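PDB 5VJ4: uncharacterized protein from Borrelia turicatae, which is of unknown function but is a putative surface protein, possibly a lipid-binding one, of a relapsing fever spirochete, differentially regulated between tick and mammal. Local coordinates for residues V288-V302 and R349-R363. Sequence-based numbering, arbitrary orientation.
With SO4 (sulfate ion), chain D.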
loop_
_atom_site.group_PDB
_atom_site.type_symbol
_atom_site.label_atom_id
_atom_site.label_comp_id
_atom_site.label_asym_id
_atom_site.label_seq_id
_atom_site.Cartn_x
_atom_site.Cartn_y
_atom_site.Cartn_z
ATOM N N VAL A 288 -2.887 1.384 19.471
ATOM C CA VAL A 288 -3.713 2.496 19.899
ATOM C C VAL A 288 -4.719 2.031 20.931
ATOM O O VAL A 288 -4.947 2.700 21.925
ATOM C CB VAL A 288 -4.463 3.121 18.744
ATOM C CG1 VAL A 288 -5.245 4.311 19.263
ATOM C CG2 VAL A 288 -3.485 3.531 17.652
ATOM N N LYS A 289 -5.304 0.869 20.682
ATOM C CA LYS A 289 -6.300 0.334 21.559
ATOM C C LYS A 289 -5.656 0.072 22.899
ATOM O O LYS A 289 -6.232 0.436 23.910
ATOM C CB LYS A 289 -6.880 -0.936 20.981
ATOM C CG LYS A 289 -7.478 -1.876 22.019
ATOM C CD LYS A 289 -8.203 -3.055 21.376
ATOM C CE LYS A 289 -9.526 -3.339 22.088
ATOM N NZ LYS A 289 -9.573 -4.611 22.852
ATOM N N ILE A 290 -4.467 -0.533 22.911
ATOM C CA ILE A 290 -3.820 -0.863 24.190
ATOM C C ILE A 290 -3.437 0.384 24.957
ATOM O O ILE A 290 -3.669 0.447 26.152
ATOM C CB ILE A 290 -2.664 -1.846 24.052
ATOM C CG1 ILE A 290 -3.262 -3.202 23.672
ATOM C CG2 ILE A 290 -2.006 -2.075 25.381
ATOM C CD1 ILE A 290 -2.284 -4.297 23.302
ATOM N N GLU A 291 -2.924 1.389 24.265
ATOM C CA GLU A 291 -2.539 2.612 24.944
ATOM C C GLU A 291 -3.708 3.370 25.502
ATOM O O GLU A 291 -3.614 3.935 26.581
ATOM C CB GLU A 291 -1.669 3.529 24.072
ATOM C CG GLU A 291 -0.252 3.005 23.914
ATOM C CD GLU A 291 0.329 2.483 25.220
ATOM O OE1 GLU A 291 0.151 3.167 26.256
ATOM O OE2 GLU A 291 0.947 1.387 25.204
ATOM N N HIS A 292 -4.809 3.372 24.771
ATOM C CA HIS A 292 -6.013 4.063 25.209
ATOM C C HIS A 292 -6.503 3.450 26.526
ATOM O O HIS A 292 -6.870 4.157 27.453
ATOM C CB HIS A 292 -7.062 3.955 24.118
ATOM C CG HIS A 292 -8.453 4.242 24.574
ATOM N ND1 HIS A 292 -9.269 3.286 25.162
ATOM C CD2 HIS A 292 -9.194 5.375 24.490
ATOM C CE1 HIS A 292 -10.437 3.834 25.451
ATOM N NE2 HIS A 292 -10.421 5.096 25.045
ATOM N N ASP A 293 -6.486 2.133 26.613
ATOM C CA ASP A 293 -6.908 1.485 27.847
ATOM C C ASP A 293 -6.033 1.826 29.003
ATOM O O ASP A 293 -6.533 2.050 30.085
ATOM C CB ASP A 293 -7.011 -0.015 27.664
ATOM C CG ASP A 293 -8.032 -0.377 26.602
ATOM O OD1 ASP A 293 -8.538 0.551 25.908
ATOM O OD2 ASP A 293 -8.331 -1.577 26.458
ATOM N N GLU A 294 -4.721 1.888 28.782
ATOM C CA GLU A 294 -3.806 2.323 29.834
ATOM C C GLU A 294 -4.190 3.703 30.325
ATOM O O GLU A 294 -4.236 3.935 31.534
ATOM C CB GLU A 294 -2.356 2.334 29.353
ATOM C CG GLU A 294 -1.781 0.993 28.932
ATOM C CD GLU A 294 -1.767 -0.048 30.034
ATOM O OE1 GLU A 294 -1.822 0.324 31.228
ATOM O OE2 GLU A 294 -1.679 -1.251 29.696
ATOM N N ALA A 295 -4.498 4.594 29.379
ATOM C CA ALA A 295 -4.885 5.967 29.699
ATOM C C ALA A 295 -6.224 5.996 30.403
ATOM O O ALA A 295 -6.470 6.872 31.225
ATOM C CB ALA A 295 -4.884 6.858 28.451
ATOM N N LEU A 296 -7.080 5.026 30.097
ATOM C CA LEU A 296 -8.351 4.879 30.793
ATOM C C LEU A 296 -8.137 4.591 32.275
ATOM O O LEU A 296 -8.689 5.298 33.130
ATOM C CB LEU A 296 -9.168 3.758 30.162
ATOM C CG LEU A 296 -10.595 3.552 30.615
ATOM C CD1 LEU A 296 -11.361 4.464 29.685
ATOM C CD2 LEU A 296 -11.008 2.099 30.443
ATOM N N ASN A 297 -7.323 3.576 32.576
ATOM C CA ASN A 297 -7.017 3.205 33.960
ATOM C C ASN A 297 -6.370 4.335 34.720
ATOM O O ASN A 297 -6.808 4.682 35.818
ATOM C CB ASN A 297 -6.171 1.947 34.015
ATOM C CG ASN A 297 -6.968 0.723 33.642
ATOM O OD1 ASN A 297 -7.203 -0.150 34.478
ATOM N ND2 ASN A 297 -7.429 0.666 32.391
ATOM N N ALA A 298 -5.362 4.936 34.099
ATOM C CA ALA A 298 -4.692 6.084 34.665
ATOM C C ALA A 298 -5.654 7.253 34.991
ATOM O O ALA A 298 -5.417 7.971 35.939
ATOM C CB ALA A 298 -3.571 6.534 33.745
ATOM N N ILE A 299 -6.732 7.434 34.232
ATOM C CA ILE A 299 -7.682 8.505 34.560
ATOM C C ILE A 299 -8.610 8.082 35.700
ATOM O O ILE A 299 -8.984 8.907 36.522
ATOM C CB ILE A 299 -8.457 9.058 33.341
ATOM C CG1 ILE A 299 -7.489 9.642 32.308
ATOM C CG2 ILE A 299 -9.378 10.186 33.768
ATOM C CD1 ILE A 299 -8.158 10.316 31.123
ATOM N N THR A 300 -8.958 6.800 35.768
ATOM C CA THR A 300 -9.736 6.279 36.903
ATOM C C THR A 300 -9.018 6.491 38.227
ATOM O O THR A 300 -9.634 6.845 39.223
ATOM C CB THR A 300 -10.079 4.796 36.700
ATOM O OG1 THR A 300 -11.222 4.741 35.853
ATOM C CG2 THR A 300 -10.365 4.037 38.048
ATOM N N THR A 301 -7.710 6.274 38.201
ATOM C CA THR A 301 -6.819 6.435 39.340
ATOM C C THR A 301 -6.802 7.860 39.906
ATOM O O THR A 301 -6.662 8.028 41.121
ATOM C CB THR A 301 -5.417 5.929 38.944
ATOM O OG1 THR A 301 -5.373 4.513 39.142
ATOM C CG2 THR A 301 -4.323 6.553 39.731
ATOM N N VAL A 302 -6.969 8.864 39.041
ATOM C CA VAL A 302 -7.030 10.269 39.460
ATOM C C VAL A 302 -8.203 10.467 40.420
ATOM O O VAL A 302 -9.325 10.024 40.119
ATOM C CB VAL A 302 -7.164 11.232 38.260
ATOM C CG1 VAL A 302 -7.704 12.589 38.691
ATOM C CG2 VAL A 302 -5.834 11.392 37.527
ATOM N N ARG A 349 -1.404 6.838 19.121
ATOM C CA ARG A 349 -0.769 6.035 20.175
ATOM C C ARG A 349 0.016 6.953 21.113
ATOM O O ARG A 349 -0.109 6.858 22.339
ATOM C CB ARG A 349 0.151 4.990 19.582
ATOM C CG ARG A 349 0.725 4.033 20.602
ATOM C CD ARG A 349 1.619 2.975 19.971
ATOM N NE ARG A 349 2.470 2.378 20.994
ATOM C CZ ARG A 349 3.748 2.692 21.198
ATOM N NH1 ARG A 349 4.398 3.598 20.450
ATOM N NH2 ARG A 349 4.376 2.085 22.168
ATOM N N ASN A 350 0.780 7.864 20.518
ATOM C CA ASN A 350 1.534 8.850 21.269
ATOM C C ASN A 350 0.635 9.768 22.074
ATOM O O ASN A 350 0.890 9.987 23.265
ATOM C CB ASN A 350 2.476 9.628 20.347
ATOM C CG ASN A 350 3.641 8.766 19.831
ATOM O OD1 ASN A 350 3.860 7.640 20.273
ATOM N ND2 ASN A 350 4.383 9.302 18.881
ATOM N N TYR A 351 -0.436 10.257 21.455
ATOM C CA TYR A 351 -1.418 11.063 22.186
ATOM C C TYR A 351 -1.904 10.345 23.443
ATOM O O TYR A 351 -1.914 10.938 24.523
ATOM C CB TYR A 351 -2.566 11.498 21.286
ATOM C CG TYR A 351 -2.210 12.608 20.305
ATOM C CD1 TYR A 351 -0.879 13.003 20.083
ATOM C CD2 TYR A 351 -3.211 13.245 19.569
ATOM C CE1 TYR A 351 -0.570 14.007 19.170
ATOM C CE2 TYR A 351 -2.914 14.255 18.654
ATOM C CZ TYR A 351 -1.596 14.632 18.456
ATOM O OH TYR A 351 -1.303 15.634 17.557
ATOM N N PHE A 352 -2.221 9.062 23.322
ATOM C CA PHE A 352 -2.671 8.296 24.479
ATOM C C PHE A 352 -1.595 8.069 25.520
ATOM O O PHE A 352 -1.905 7.955 26.708
ATOM C CB PHE A 352 -3.301 6.950 24.079
ATOM C CG PHE A 352 -4.656 7.086 23.479
ATOM C CD1 PHE A 352 -5.691 7.650 24.204
ATOM C CD2 PHE A 352 -4.905 6.667 22.179
ATOM C CE1 PHE A 352 -6.952 7.787 23.646
ATOM C CE2 PHE A 352 -6.160 6.810 21.612
ATOM C CZ PHE A 352 -7.184 7.364 22.348
ATOM N N ILE A 353 -0.347 7.962 25.078
ATOM C CA ILE A 353 0.758 7.699 26.000
ATOM C C ILE A 353 1.010 8.961 26.830
ATOM O O ILE A 353 1.051 8.903 28.064
ATOM C CB ILE A 353 2.021 7.212 25.260
ATOM C CG1 ILE A 353 1.830 5.756 24.868
ATOM C CG2 ILE A 353 3.253 7.299 26.145
ATOM C CD1 ILE A 353 2.884 5.199 23.926
ATOM N N ILE A 354 1.143 10.093 26.143
ATOM C CA ILE A 354 1.229 11.385 26.805
ATOM C C ILE A 354 0.084 11.535 27.792
ATOM O O ILE A 354 0.316 11.814 28.965
ATOM C CB ILE A 354 1.242 12.523 25.777
ATOM C CG1 ILE A 354 2.615 12.578 25.094
ATOM C CG2 ILE A 354 0.852 13.849 26.411
ATOM C CD1 ILE A 354 2.577 13.129 23.675
ATOM N N LEU A 355 -1.136 11.294 27.319
ATOM C CA LEU A 355 -2.293 11.386 28.177
ATOM C C LEU A 355 -2.177 10.489 29.416
ATOM O O LEU A 355 -2.574 10.885 30.495
ATOM C CB LEU A 355 -3.562 11.065 27.410
ATOM C CG LEU A 355 -4.822 11.348 28.235
ATOM C CD1 LEU A 355 -5.126 12.840 28.297
ATOM C CD2 LEU A 355 -6.013 10.550 27.732
ATOM N N LYS A 356 -1.633 9.291 29.266
ATOM C CA LYS A 356 -1.453 8.430 30.428
ATOM C C LYS A 356 -0.489 9.058 31.422
ATOM O O LYS A 356 -0.763 9.065 32.622
ATOM C CB LYS A 356 -0.981 7.016 30.042
ATOM C CG LYS A 356 -0.551 6.216 31.266
ATOM C CD LYS A 356 -0.324 4.727 31.088
ATOM C CE LYS A 356 0.690 4.351 30.018
ATOM N NZ LYS A 356 1.870 5.247 29.949
ATOM N N PHE A 357 0.634 9.569 30.914
ATOM C CA PHE A 357 1.663 10.170 31.755
ATOM C C PHE A 357 1.127 11.378 32.505
ATOM O O PHE A 357 1.335 11.502 33.707
ATOM C CB PHE A 357 2.907 10.513 30.933
ATOM C CG PHE A 357 3.724 9.310 30.551
ATOM C CD1 PHE A 357 3.759 8.179 31.367
ATOM C CD2 PHE A 357 4.477 9.313 29.379
ATOM C CE1 PHE A 357 4.517 7.058 31.021
ATOM C CE2 PHE A 357 5.240 8.195 29.016
ATOM C CZ PHE A 357 5.258 7.068 29.842
ATOM N N ASP A 358 0.394 12.231 31.801
ATOM C CA ASP A 358 -0.236 13.372 32.428
ATOM C C ASP A 358 -1.190 12.914 33.495
ATOM O O ASP A 358 -1.223 13.490 34.567
ATOM C CB ASP A 358 -0.926 14.254 31.397
ATOM C CG ASP A 358 0.078 14.997 30.524
ATOM O OD1 ASP A 358 1.316 14.808 30.734
ATOM O OD2 ASP A 358 -0.361 15.767 29.636
ATOM N N ALA A 359 -1.934 11.853 33.223
ATOM C CA ALA A 359 -2.861 11.312 34.207
ATOM C C ALA A 359 -2.131 10.907 35.492
ATOM O O ALA A 359 -2.564 11.225 36.590
ATOM C CB ALA A 359 -3.666 10.135 33.627
ATOM N N GLN A 360 -1.012 10.217 35.341
ATOM C CA GLN A 360 -0.289 9.695 36.485
ATOM C C GLN A 360 0.334 10.834 37.317
ATOM O O GLN A 360 0.164 10.868 38.539
ATOM C CB GLN A 360 0.714 8.631 36.036
ATOM C CG GLN A 360 0.056 7.416 35.386
ATOM C CD GLN A 360 1.022 6.352 34.859
ATOM O OE1 GLN A 360 2.104 6.637 34.326
ATOM N NE2 GLN A 360 0.603 5.104 34.980
ATOM N N ALA A 361 0.983 11.788 36.649
ATOM C CA ALA A 361 1.475 13.014 37.307
ATOM C C ALA A 361 0.352 13.752 38.059
ATOM O O ALA A 361 0.562 14.302 39.142
ATOM C CB ALA A 361 2.186 13.950 36.323
ATOM N N ALA A 362 -0.845 13.734 37.496
ATOM C CA ALA A 362 -1.977 14.331 38.173
ATOM C C ALA A 362 -2.401 13.551 39.433
ATOM O O ALA A 362 -2.776 14.183 40.415
ATOM C CB ALA A 362 -3.138 14.520 37.219
ATOM N N ARG A 363 -2.332 12.210 39.422
ATOM C CA ARG A 363 -2.615 11.423 40.645
ATOM C C ARG A 363 -1.686 11.850 41.784
ATOM O O ARG A 363 -2.143 12.067 42.905
ATOM C CB ARG A 363 -2.497 9.902 40.434
ATOM C CG ARG A 363 -2.862 9.071 41.678
ATOM C CD ARG A 363 -2.066 7.761 41.841
ATOM N NE ARG A 363 -2.819 6.753 42.607
ATOM C CZ ARG A 363 -2.693 5.424 42.491
ATOM N NH1 ARG A 363 -1.837 4.908 41.618
ATOM N NH2 ARG A 363 -3.449 4.601 43.231
HETATM S S SO4 D . 6.880 1.971 24.292
HETATM O O1 SO4 D . 6.964 3.264 25.044
HETATM O O2 SO4 D . 5.540 1.373 24.531
HETATM O O3 SO4 D . 7.847 0.924 24.713
HETATM O O4 SO4 D . 7.138 2.307 22.865
#
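Knobs-into-holes packing between two nearly parallel helices seats Phe-352, Glu-291 and Lys-356 each among four residues of the partner helix, where the C-terminal part of helix 263-301 runs beside most of helix 345-365 in this all-helical protein. The short axes come within 8.3 Å at a crossing angle of 17°, shallow enough for contact to persist over four turns. Phe-352 is the knob among Val-288, Glu-291, His-292 and Ala-295. Its chi1 of -74° sets one ring face against His-292, whose CB stands over the centroid at 3.7 Å in a CH-pi contact. The imidazole edge, through CD2, meets that face in an offset edge-to-face stack, CD2 3.4 Å from Phe-352 CE1, planes at 88°, while ND1 donates in the ring plane to Asp-293 OD1 (2.9 Å), a bond that would fix the ring's rotation. Val-288 CG1 touches the phenyl edge. Glu-291, itself lining the Phe-352 hole, sits among Arg-349, Phe-352, Ile-353 and Lys-356; its carboxylate makes no salt bridge. Lys-356 enters between Glu-291, Glu-294, Ala-295 and Ala-298, its CD 3.6 Å from Glu-294 CB. Farther along the contact is made by small residues: Ala-298 CB and Ala-359 CB are 3.6 Å apart, with Ile-299 CG1 on the latter. Helix 308-334 touches His-292 through Leu-315 and Lys-319. Arg-349, its CG still against Glu-291 CG, extends to a sulfate, probably from the crystallisation liquor, through NH2 to O4 at 2.9 Å.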